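Local coordinates for NmrA family protein (Shigella flexneri 2a, PDB 3QVO), which is of unknown function but probably binds NAD(P) through a Rossmann-type fold, at residues M86-L96 / M112-V123; L163-A171 / K213-N222. One frame throughout, in Å; residues are numbered along the deposited sequence.

Contact 1 (M86-L96 / M112-V123); sequences MQGQDIVYANL and MKACDVKRLIFV. With MNB (5-mercapto-2-nitro-benzoic acid), chain B.
Val92 and Ala94 pair in parallel with the strand 119-123, the axes of the two short segments 4.7 Å apart and their directions 12° from each other, and each of the two residues gives its N-H and takes another at its carbonyl: Val92 N reaches Arg119 O at 2.8 Å and Ala94 O receives Val123 N at 3.0 Å, all four bonds nearly straight. On the face carrying Val92 and Ala94, apolar groups interlock. Phe122 swings its ring toward the neighbouring strand because CG stands anti to the backbone N (chi1 -161°), and the ring meets Ala94 CB at CD2 (3.5 Å) and Leu96 CD1 at CZ (3.5 Å), both obliquely. Val92 divides its branches, CG1 lying against Leu120 CD1 and CG2 against Val117 CG1 and the selenium of Met112, which like Met86 is a selenomethionine in this crystal. This is a beta-alpha-beta unit of the Rossmann fold: strand 91-95, helix 101-114 and strand 119-123, with the helix packed over this same face through Met112 and, beyond the segments, Ala105 against Phe122. A Schellman motif with Asp116 as its C-prime residue ends the helix and leads to Val117, whose CG2 rests on Gln89 O. Met86, bent at chi2 and chi3, lays its selenium against Val117 and its CE 3.7 Å from Met112 CG. Its CG also touches Cys115 SG (3.5 Å), the sulfur that is disulfide-linked to S5 of 5-mercapto-2-nitro-benzoic acid (2.0 Å). Beside this adduct, a water accepts from Gly88 N and donates to Cys115 O, bridging the two turns.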
loop_
_atom_site.group_PDB
_atom_site.type_symbol
_atom_site.label_atom_id
_atom_site.label_comp_id
_atom_site.label_asym_id
_atom_site.label_seq_id
_atom_site.Cartn_x
_atom_site.Cartn_y
_atom_site.Cartn_z
HETATM N N MSE A 86 -10.184 10.872 5.543
HETATM C CA MSE A 86 -9.127 10.629 6.471
HETATM C C MSE A 86 -9.580 10.787 7.886
HETATM O O MSE A 86 -8.947 10.242 8.794
HETATM C CB MSE A 86 -7.950 11.610 6.201
HETATM C CG MSE A 86 -6.756 11.383 7.111
HETATM SE SE MSE A 86 -5.832 9.686 6.760
HETATM C CE MSE A 86 -5.189 10.149 4.918
ATOM N N GLN A 87 -10.621 11.572 8.099
ATOM C CA GLN A 87 -11.053 11.863 9.487
ATOM C C GLN A 87 -11.376 10.606 10.293
ATOM O O GLN A 87 -12.125 9.775 9.813
ATOM C CB GLN A 87 -12.292 12.767 9.491
ATOM C CG GLN A 87 -12.675 13.270 10.919
ATOM C CD GLN A 87 -13.535 14.555 10.872
ATOM O OE1 GLN A 87 -14.181 14.874 9.847
ATOM N NE2 GLN A 87 -13.538 15.308 11.981
ATOM N N GLY A 88 -10.801 10.461 11.496
ATOM C CA GLY A 88 -11.125 9.333 12.350
ATOM C C GLY A 88 -10.424 8.015 12.031
ATOM O O GLY A 88 -10.724 7.020 12.675
ATOM N N GLN A 89 -9.499 7.993 11.062
ATOM C CA GLN A 89 -8.846 6.758 10.645
ATOM C C GLN A 89 -7.675 6.399 11.537
ATOM O O GLN A 89 -7.040 7.252 12.104
ATOM C CB GLN A 89 -8.340 6.845 9.208
ATOM C CG GLN A 89 -9.399 7.173 8.153
ATOM C CD GLN A 89 -10.424 6.079 7.955
ATOM O OE1 GLN A 89 -10.265 4.975 8.469
ATOM N NE2 GLN A 89 -11.448 6.356 7.142
ATOM N N ASP A 90 -7.366 5.126 11.613
ATOM C CA ASP A 90 -6.234 4.648 12.405
ATOM C C ASP A 90 -5.069 4.222 11.522
ATOM O O ASP A 90 -3.940 4.350 11.925
ATOM C CB ASP A 90 -6.693 3.482 13.281
ATOM C CG ASP A 90 -7.816 3.895 14.187
ATOM O OD1 ASP A 90 -7.604 4.890 14.903
ATOM O OD2 ASP A 90 -8.937 3.314 14.140
ATOM N N ILE A 91 -5.344 3.681 10.346
ATOM C CA ILE A 91 -4.305 3.073 9.529
ATOM C C ILE A 91 -4.638 3.365 8.096
ATOM O O ILE A 91 -5.770 3.171 7.676
ATOM C CB ILE A 91 -4.229 1.559 9.697
ATOM C CG1 ILE A 91 -3.738 1.167 11.087
ATOM C CG2 ILE A 91 -3.257 0.957 8.732
ATOM C CD1 ILE A 91 -3.969 -0.315 11.419
ATOM N N VAL A 92 -3.649 3.882 7.368
ATOM C CA VAL A 92 -3.786 4.197 5.952
ATOM C C VAL A 92 -2.968 3.207 5.184
ATOM O O VAL A 92 -1.806 2.959 5.512
ATOM C CB VAL A 92 -3.284 5.626 5.639
ATOM C CG1 VAL A 92 -3.341 5.908 4.128
ATOM C CG2 VAL A 92 -4.111 6.641 6.398
ATOM N N TYR A 93 -3.609 2.643 4.168
ATOM C CA TYR A 93 -2.995 1.736 3.271
ATOM C C TYR A 93 -3.154 2.333 1.889
ATOM O O TYR A 93 -4.265 2.511 1.405
ATOM C CB TYR A 93 -3.633 0.356 3.385
ATOM C CG TYR A 93 -3.459 -0.489 2.125
ATOM C CD1 TYR A 93 -2.311 -0.413 1.388
ATOM C CD2 TYR A 93 -4.438 -1.390 1.710
ATOM C CE1 TYR A 93 -2.117 -1.144 0.257
ATOM C CE2 TYR A 93 -4.241 -2.136 0.530
ATOM C CZ TYR A 93 -3.060 -1.974 -0.177
ATOM O OH TYR A 93 -2.795 -2.659 -1.318
ATOM N N ALA A 94 -2.014 2.674 1.287
ATOM C CA ALA A 94 -1.923 3.333 0.021
ATOM C C ALA A 94 -1.287 2.378 -0.974
ATOM O O ALA A 94 -0.213 1.816 -0.723
ATOM C CB ALA A 94 -1.065 4.587 0.130
ATOM N N ASN A 95 -1.978 2.250 -2.105
ATOM C CA ASN A 95 -1.569 1.451 -3.237
ATOM C C ASN A 95 -1.817 2.403 -4.412
ATOM O O ASN A 95 -2.860 2.280 -5.098
ATOM C CB ASN A 95 -2.470 0.172 -3.279
ATOM C CG ASN A 95 -2.062 -0.836 -4.376
ATOM O OD1 ASN A 95 -0.923 -0.724 -4.958
ATOM N ND2 ASN A 95 -3.010 -1.806 -4.722
ATOM N N LEU A 96 -0.898 3.376 -4.593
ATOM C CA LEU A 96 -1.078 4.479 -5.527
ATOM C C LEU A 96 -0.311 4.315 -6.813
ATOM O O LEU A 96 0.870 3.924 -6.814
ATOM C CB LEU A 96 -0.587 5.781 -4.922
ATOM C CG LEU A 96 -1.256 6.192 -3.617
ATOM C CD1 LEU A 96 -0.509 7.402 -3.167
ATOM C CD2 LEU A 96 -2.746 6.419 -3.806
HETATM N N MSE A 112 -2.890 12.978 6.556
HETATM C CA MSE A 112 -2.640 12.252 7.809
HETATM C C MSE A 112 -2.292 13.233 8.938
HETATM O O MSE A 112 -2.878 13.179 10.008
HETATM C CB MSE A 112 -1.539 11.251 7.635
HETATM C CG MSE A 112 -1.913 10.169 6.675
HETATM SE SE MSE A 112 -0.660 8.781 6.430
HETATM C CE MSE A 112 -0.501 8.223 8.294
ATOM N N LYS A 113 -1.383 14.178 8.675
ATOM C CA LYS A 113 -0.940 15.092 9.702
ATOM C C LYS A 113 -2.053 16.008 10.148
ATOM O O LYS A 113 -2.227 16.219 11.347
ATOM C CB LYS A 113 0.245 15.883 9.233
ATOM C CG LYS A 113 1.532 15.093 9.265
ATOM C CD LYS A 113 2.721 15.941 8.898
ATOM C CE LYS A 113 4.046 15.145 9.000
ATOM N NZ LYS A 113 5.193 15.967 8.541
ATOM N N ALA A 114 -2.844 16.500 9.189
ATOM C CA ALA A 114 -3.975 17.333 9.497
ATOM C C ALA A 114 -4.972 16.571 10.361
ATOM O O ALA A 114 -5.595 17.163 11.229
ATOM C CB ALA A 114 -4.695 17.869 8.210
ATOM N N CYS A 115 -5.187 15.294 10.075
ATOM C CA CYS A 115 -6.223 14.538 10.790
ATOM C C CYS A 115 -5.686 13.696 11.969
ATOM O O CYS A 115 -6.412 12.883 12.525
ATOM C CB CYS A 115 -6.930 13.640 9.849
ATOM S SG CYS A 115 -7.715 14.473 8.473
ATOM N N ASP A 116 -4.447 13.917 12.374
ATOM C CA ASP A 116 -3.876 13.238 13.511
ATOM C C ASP A 116 -3.809 11.720 13.333
ATOM O O ASP A 116 -3.928 11.000 14.279
ATOM C CB ASP A 116 -4.631 13.638 14.778
ATOM C CG ASP A 116 -3.847 13.373 16.055
ATOM O OD1 ASP A 116 -2.598 13.326 16.029
ATOM O OD2 ASP A 116 -4.495 13.172 17.113
ATOM N N VAL A 117 -3.576 11.254 12.110
ATOM C CA VAL A 117 -3.384 9.844 11.801
ATOM C C VAL A 117 -1.905 9.605 11.627
ATOM O O VAL A 117 -1.247 10.416 10.973
ATOM C CB VAL A 117 -4.086 9.505 10.492
ATOM C CG1 VAL A 117 -3.996 8.031 10.207
ATOM C CG2 VAL A 117 -5.583 10.009 10.556
ATOM N N LYS A 118 -1.383 8.512 12.208
ATOM C CA LYS A 118 0.050 8.235 12.237
ATOM C C LYS A 118 0.548 7.062 11.381
ATOM O O LYS A 118 1.706 7.067 10.969
ATOM C CB LYS A 118 0.466 7.931 13.680
ATOM C CG LYS A 118 0.440 9.107 14.623
ATOM C CD LYS A 118 0.700 8.677 16.066
ATOM C CE LYS A 118 0.815 9.908 17.018
ATOM N NZ LYS A 118 -0.375 10.848 16.912
ATOM N N ARG A 119 -0.279 6.027 11.204
ATOM C CA ARG A 119 0.185 4.742 10.681
ATOM C C ARG A 119 -0.111 4.577 9.206
ATOM O O ARG A 119 -1.297 4.549 8.812
ATOM C CB ARG A 119 -0.432 3.584 11.476
ATOM C CG ARG A 119 0.235 2.248 11.189
ATOM C CD ARG A 119 1.601 2.155 11.794
ATOM N NE ARG A 119 2.201 0.849 11.557
ATOM C CZ ARG A 119 2.980 0.529 10.531
ATOM N NH1 ARG A 119 3.446 -0.687 10.449
ATOM N NH2 ARG A 119 3.334 1.413 9.616
ATOM N N LEU A 120 0.965 4.467 8.407
ATOM C CA LEU A 120 0.906 4.384 6.952
ATOM C C LEU A 120 1.608 3.161 6.409
ATOM O O LEU A 120 2.764 2.868 6.770
ATOM C CB LEU A 120 1.572 5.631 6.339
ATOM C CG LEU A 120 1.729 5.718 4.807
ATOM C CD1 LEU A 120 0.345 5.803 4.082
ATOM C CD2 LEU A 120 2.638 6.885 4.441
ATOM N N ILE A 121 0.910 2.435 5.535
ATOM C CA ILE A 121 1.491 1.320 4.767
ATOM C C ILE A 121 1.432 1.777 3.326
ATOM O O ILE A 121 0.345 2.074 2.817
ATOM C CB ILE A 121 0.686 0.008 4.943
ATOM C CG1 ILE A 121 0.595 -0.346 6.424
ATOM C CG2 ILE A 121 1.341 -1.117 4.159
ATOM C CD1 ILE A 121 -0.377 -1.487 6.764
ATOM N N PHE A 122 2.592 1.915 2.687
ATOM C CA PHE A 122 2.664 2.548 1.393
ATOM C C PHE A 122 3.427 1.645 0.409
ATOM O O PHE A 122 4.619 1.315 0.613
ATOM C CB PHE A 122 3.340 3.908 1.532
ATOM C CG PHE A 122 3.092 4.880 0.362
ATOM C CD1 PHE A 122 3.797 4.783 -0.806
ATOM C CD2 PHE A 122 2.185 5.924 0.477
ATOM C CE1 PHE A 122 3.586 5.705 -1.849
ATOM C CE2 PHE A 122 1.960 6.829 -0.551
ATOM C CZ PHE A 122 2.652 6.723 -1.707
ATOM N N VAL A 123 2.720 1.256 -0.645
ATOM C CA VAL A 123 3.260 0.348 -1.664
ATOM C C VAL A 123 3.847 1.134 -2.768
ATOM O O VAL A 123 3.170 1.992 -3.343
ATOM C CB VAL A 123 2.199 -0.597 -2.237
ATOM C CG1 VAL A 123 2.846 -1.530 -3.330
ATOM C CG2 VAL A 123 1.630 -1.436 -1.124
HETATM C C6 MNB B . -10.145 17.365 10.708
HETATM C C1 MNB B . -10.294 18.727 10.825
HETATM C C2 MNB B . -9.766 19.594 9.851
HETATM C C3 MNB B . -9.063 19.078 8.733
HETATM C C4 MNB B . -8.920 17.704 8.631
HETATM C C5 MNB B . -9.464 16.865 9.616
HETATM S S5 MNB B . -9.358 15.088 9.481
HETATM C C10 MNB B . -11.067 19.189 12.071
HETATM O O12 MNB B . -10.459 19.142 13.206
HETATM O O11 MNB B . -12.265 19.524 11.825
HETATM N N7 MNB B . -9.915 20.934 9.951
HETATM O O9 MNB B . -9.477 21.798 8.890
HETATM O O8 MNB B . -10.525 21.492 11.030
HETATM O O HOH W 1 -9.125 12.430 12.728
HETATM O O HOH W 2 -2.842 6.132 13.345
HETATM O O HOH W 3 3.348 2.468 -6.381
#

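Contact 2 (L163-A171 / K213-N222); sequences LEYTILRPA and KHIGENIGIN
Ile167 and Arg169 carry the backbone pairing of two parallel strands, 164-170 and 217-222, whose axes approach to 4.5 Å and cross at -28°; the pairing carries the parallel sheet of the Rossmann-type fold beyond strand 119-123. Each gives its N-H and receives one at its carbonyl; the bonds at Ile167 are nearly straight, whereas those at Arg169 are more bent. Ala171 N continues the series to Ile221 O, and Gly216 N, in the type II turn before the second strand, binds Tyr165 O.

Polar side chains add a second set of bonds. Arg169 holds Asn218 through two nitrogens: NE meets Asn218 OD1 at 2.7 Å over a bent path, while NH2 donates almost straight to Asn218 O at 2.9 Å. The bend at chi3 (-42°) turns the guanidinium back across the strand, its plane 67° from that of the amide and one face over Gly220, which has no side chain to obstruct it. Thr166 OG1 donates to His214 O at 2.6 Å, from above the carbonyl plane, and His214 ND1 donates to Glu217 OE1 from the syn side of the carboxylate, tying the turn together.

Among apolar contacts, Gly216 CA makes a CH-pi contact over the face of Tyr165, 4.0 Å from the ring centroid. Ile219 CD1 touches both Thr166 CG2 (3.7 Å) and Leu168 CD2 (3.9 Å), and Ile221 CD1 meets Leu168 CB.

Tyr165 and Ile167 face helix 149-159, where Glu159 accepts a bond from Asn218 ND2; Leu168 and Ile221 face helix 197-209, and Ile219 and Ile221 also touch Leu183 of strand 182-184.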
loop_
_atom_site.group_PDB
_atom_site.type_symbol
_atom_site.label_atom_id
_atom_site.label_comp_id
_atom_site.label_asym_id
_atom_site.label_seq_id
_atom_site.Cartn_x
_atom_site.Cartn_y
_atom_site.Cartn_z
ATOM N N LEU A 163 6.081 9.986 10.407
ATOM C CA LEU A 163 4.908 9.148 10.545
ATOM C C LEU A 163 5.389 7.755 10.902
ATOM O O LEU A 163 6.543 7.435 10.734
ATOM C CB LEU A 163 4.056 9.118 9.253
ATOM C CG LEU A 163 3.360 10.414 8.809
ATOM C CD1 LEU A 163 2.835 10.343 7.378
ATOM C CD2 LEU A 163 2.195 10.784 9.731
ATOM N N GLU A 164 4.470 6.922 11.370
ATOM C CA GLU A 164 4.769 5.528 11.657
ATOM C C GLU A 164 4.551 4.760 10.350
ATOM O O GLU A 164 3.447 4.285 10.084
ATOM C CB GLU A 164 3.884 5.011 12.808
ATOM C CG GLU A 164 4.334 5.494 14.211
ATOM C CD GLU A 164 3.361 5.142 15.354
ATOM O OE1 GLU A 164 2.165 4.853 15.095
ATOM O OE2 GLU A 164 3.802 5.170 16.538
ATOM N N TYR A 165 5.591 4.681 9.529
ATOM C CA TYR A 165 5.448 4.191 8.166
ATOM C C TYR A 165 6.002 2.804 7.973
ATOM O O TYR A 165 6.841 2.356 8.702
ATOM C CB TYR A 165 6.120 5.156 7.159
ATOM C CG TYR A 165 7.632 5.197 7.250
ATOM C CD1 TYR A 165 8.399 4.261 6.595
ATOM C CD2 TYR A 165 8.279 6.169 7.990
ATOM C CE1 TYR A 165 9.760 4.269 6.696
ATOM C CE2 TYR A 165 9.643 6.205 8.099
ATOM C CZ TYR A 165 10.390 5.236 7.442
ATOM O OH TYR A 165 11.763 5.222 7.487
ATOM N N THR A 166 5.473 2.115 6.987
ATOM C CA THR A 166 6.125 0.970 6.412
ATOM C C THR A 166 6.016 1.160 4.898
ATOM O O THR A 166 4.915 1.318 4.370
ATOM C CB THR A 166 5.436 -0.310 6.792
ATOM O OG1 THR A 166 5.287 -0.408 8.231
ATOM C CG2 THR A 166 6.199 -1.512 6.208
ATOM N N ILE A 167 7.153 1.186 4.209
ATOM C CA ILE A 167 7.175 1.269 2.749
ATOM C C ILE A 167 7.408 -0.147 2.283
ATOM O O ILE A 167 8.264 -0.847 2.814
ATOM C CB ILE A 167 8.317 2.217 2.216
ATOM C CG1 ILE A 167 7.993 3.665 2.571
ATOM C CG2 ILE A 167 8.482 2.086 0.731
ATOM C CD1 ILE A 167 9.196 4.625 2.660
ATOM N N LEU A 168 6.632 -0.567 1.299
ATOM C CA LEU A 168 6.671 -1.912 0.816
ATOM C C LEU A 168 7.025 -1.832 -0.633
ATOM O O LEU A 168 6.364 -1.099 -1.395
ATOM C CB LEU A 168 5.321 -2.623 0.965
ATOM C CG LEU A 168 4.749 -2.882 2.351
ATOM C CD1 LEU A 168 3.468 -3.732 2.239
ATOM C CD2 LEU A 168 5.791 -3.574 3.221
ATOM N N ARG A 169 8.041 -2.613 -0.995
ATOM C CA ARG A 169 8.656 -2.601 -2.322
ATOM C C ARG A 169 8.647 -3.973 -2.919
ATOM O O ARG A 169 9.535 -4.749 -2.637
ATOM C CB ARG A 169 10.118 -2.134 -2.228
ATOM C CG ARG A 169 10.238 -0.651 -2.189
ATOM C CD ARG A 169 11.597 -0.171 -1.810
ATOM N NE ARG A 169 12.264 -0.888 -0.729
ATOM C CZ ARG A 169 13.201 -1.812 -0.876
ATOM N NH1 ARG A 169 13.573 -2.206 -2.083
ATOM N NH2 ARG A 169 13.768 -2.359 0.194
ATOM N N PRO A 170 7.622 -4.287 -3.718
ATOM C CA PRO A 170 7.478 -5.605 -4.309
ATOM C C PRO A 170 8.164 -5.807 -5.632
ATOM O O PRO A 170 8.172 -4.900 -6.480
ATOM C CB PRO A 170 5.968 -5.749 -4.519
ATOM C CG PRO A 170 5.448 -4.367 -4.523
ATOM C CD PRO A 170 6.349 -3.558 -3.677
ATOM N N ALA A 171 8.672 -7.030 -5.787
ATOM C CA ALA A 171 9.240 -7.522 -6.991
ATOM C C ALA A 171 8.128 -7.573 -8.009
ATOM O O ALA A 171 7.014 -7.127 -7.733
ATOM C CB ALA A 171 9.869 -8.894 -6.754
ATOM N N LYS A 213 4.183 -3.909 13.936
ATOM C CA LYS A 213 5.232 -4.558 13.149
ATOM C C LYS A 213 5.670 -3.671 11.993
ATOM O O LYS A 213 4.878 -2.890 11.423
ATOM C CB LYS A 213 4.743 -5.867 12.558
ATOM C CG LYS A 213 4.422 -6.994 13.552
ATOM C CD LYS A 213 3.976 -8.243 12.752
ATOM C CE LYS A 213 3.728 -9.479 13.604
ATOM N NZ LYS A 213 2.993 -10.535 12.826
ATOM N N HIS A 214 6.945 -3.826 11.659
ATOM C CA HIS A 214 7.580 -3.180 10.545
ATOM C C HIS A 214 7.493 -1.659 10.514
ATOM O O HIS A 214 7.539 -1.071 9.435
ATOM C CB HIS A 214 7.053 -3.798 9.250
ATOM C CG HIS A 214 7.263 -5.273 9.162
ATOM N ND1 HIS A 214 8.515 -5.840 9.160
ATOM C CD2 HIS A 214 6.384 -6.295 9.053
ATOM C CE1 HIS A 214 8.399 -7.153 9.059
ATOM N NE2 HIS A 214 7.116 -7.453 8.977
ATOM N N ILE A 215 7.385 -1.016 11.678
ATOM C CA ILE A 215 7.368 0.456 11.745
ATOM C C ILE A 215 8.759 0.999 11.467
ATOM O O ILE A 215 9.717 0.499 12.010
ATOM C CB ILE A 215 6.955 0.975 13.111
ATOM C CG1 ILE A 215 5.450 0.741 13.319
ATOM C CG2 ILE A 215 7.318 2.466 13.238
ATOM C CD1 ILE A 215 4.932 1.031 14.771
ATOM N N GLY A 216 8.864 1.989 10.575
ATOM C CA GLY A 216 10.159 2.588 10.200
ATOM C C GLY A 216 10.950 1.835 9.148
ATOM O O GLY A 216 12.110 2.134 8.935
ATOM N N GLU A 217 10.333 0.874 8.471
ATOM C CA GLU A 217 11.055 0.034 7.509
ATOM C C GLU A 217 10.663 0.279 6.068
ATOM O O GLU A 217 9.564 0.739 5.774
ATOM C CB GLU A 217 10.842 -1.451 7.827
ATOM C CG GLU A 217 11.432 -1.845 9.173
ATOM C CD GLU A 217 11.145 -3.279 9.584
ATOM O OE1 GLU A 217 10.551 -4.043 8.799
ATOM O OE2 GLU A 217 11.525 -3.651 10.708
ATOM N N ASN A 218 11.567 -0.124 5.173
ATOM C CA ASN A 218 11.416 0.081 3.750
ATOM C C ASN A 218 11.872 -1.225 3.090
ATOM O O ASN A 218 13.050 -1.433 2.800
ATOM C CB ASN A 218 12.267 1.280 3.350
ATOM C CG ASN A 218 12.053 1.711 1.932
ATOM O OD1 ASN A 218 11.547 0.960 1.099
ATOM N ND2 ASN A 218 12.451 2.933 1.642
ATOM N N ILE A 219 10.902 -2.098 2.862
ATOM C CA ILE A 219 11.105 -3.540 2.749
ATOM C C ILE A 219 10.834 -4.012 1.337
ATOM O O ILE A 219 9.769 -3.735 0.781
ATOM C CB ILE A 219 10.040 -4.257 3.602
ATOM C CG1 ILE A 219 10.052 -3.809 5.048
ATOM C CG2 ILE A 219 10.175 -5.757 3.526
ATOM C CD1 ILE A 219 8.758 -4.186 5.735
ATOM N N GLY A 220 11.777 -4.758 0.763
ATOM C CA GLY A 220 11.524 -5.480 -0.473
ATOM C C GLY A 220 10.825 -6.793 -0.173
ATOM O O GLY A 220 11.100 -7.430 0.855
ATOM N N ILE A 221 9.921 -7.200 -1.067
ATOM C CA ILE A 221 9.167 -8.438 -0.916
ATOM C C ILE A 221 9.353 -9.286 -2.189
ATOM O O ILE A 221 8.989 -8.870 -3.285
ATOM C CB ILE A 221 7.638 -8.172 -0.729
ATOM C CG1 ILE A 221 7.360 -7.005 0.227
ATOM C CG2 ILE A 221 6.902 -9.425 -0.206
ATOM C CD1 ILE A 221 5.958 -6.350 -0.020
ATOM N N ASN A 222 9.922 -10.474 -2.037
ATOM C CA ASN A 222 10.030 -11.414 -3.158
ATOM C C ASN A 222 9.670 -12.874 -2.786
ATOM O O ASN A 222 9.804 -13.282 -1.644
ATOM C CB ASN A 222 11.450 -11.373 -3.734
ATOM C CG ASN A 222 12.451 -12.057 -2.840
ATOM O OD1 ASN A 222 12.997 -11.433 -1.937
ATOM N ND2 ASN A 222 12.682 -13.361 -3.072
#

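Both segments of contact 1 precede those of contact 2 in the chain, and the centres of the two contacts lie 15 Å apart in one mixed sheet. Strands 119-123 and 164-174 are neighbours there, so the two pairings run in the order 91-95, 119-123, 164-174, 217-222, joined by backbone bonds such as Thr166 N to Leu120 O (2.8 Å). Arg119 links them by side chain too, donating to Glu164 O and Thr166 OG1. Helix 197-209 lies against residues of both contacts, among them Ile121 and Leu168. Together they exemplify how a Rossmann-type sheet grows by parallel addition of strands: contact 1 belongs to a compact beta-alpha-beta unit, whereas contact 2 joins strands separated by a longer excursion.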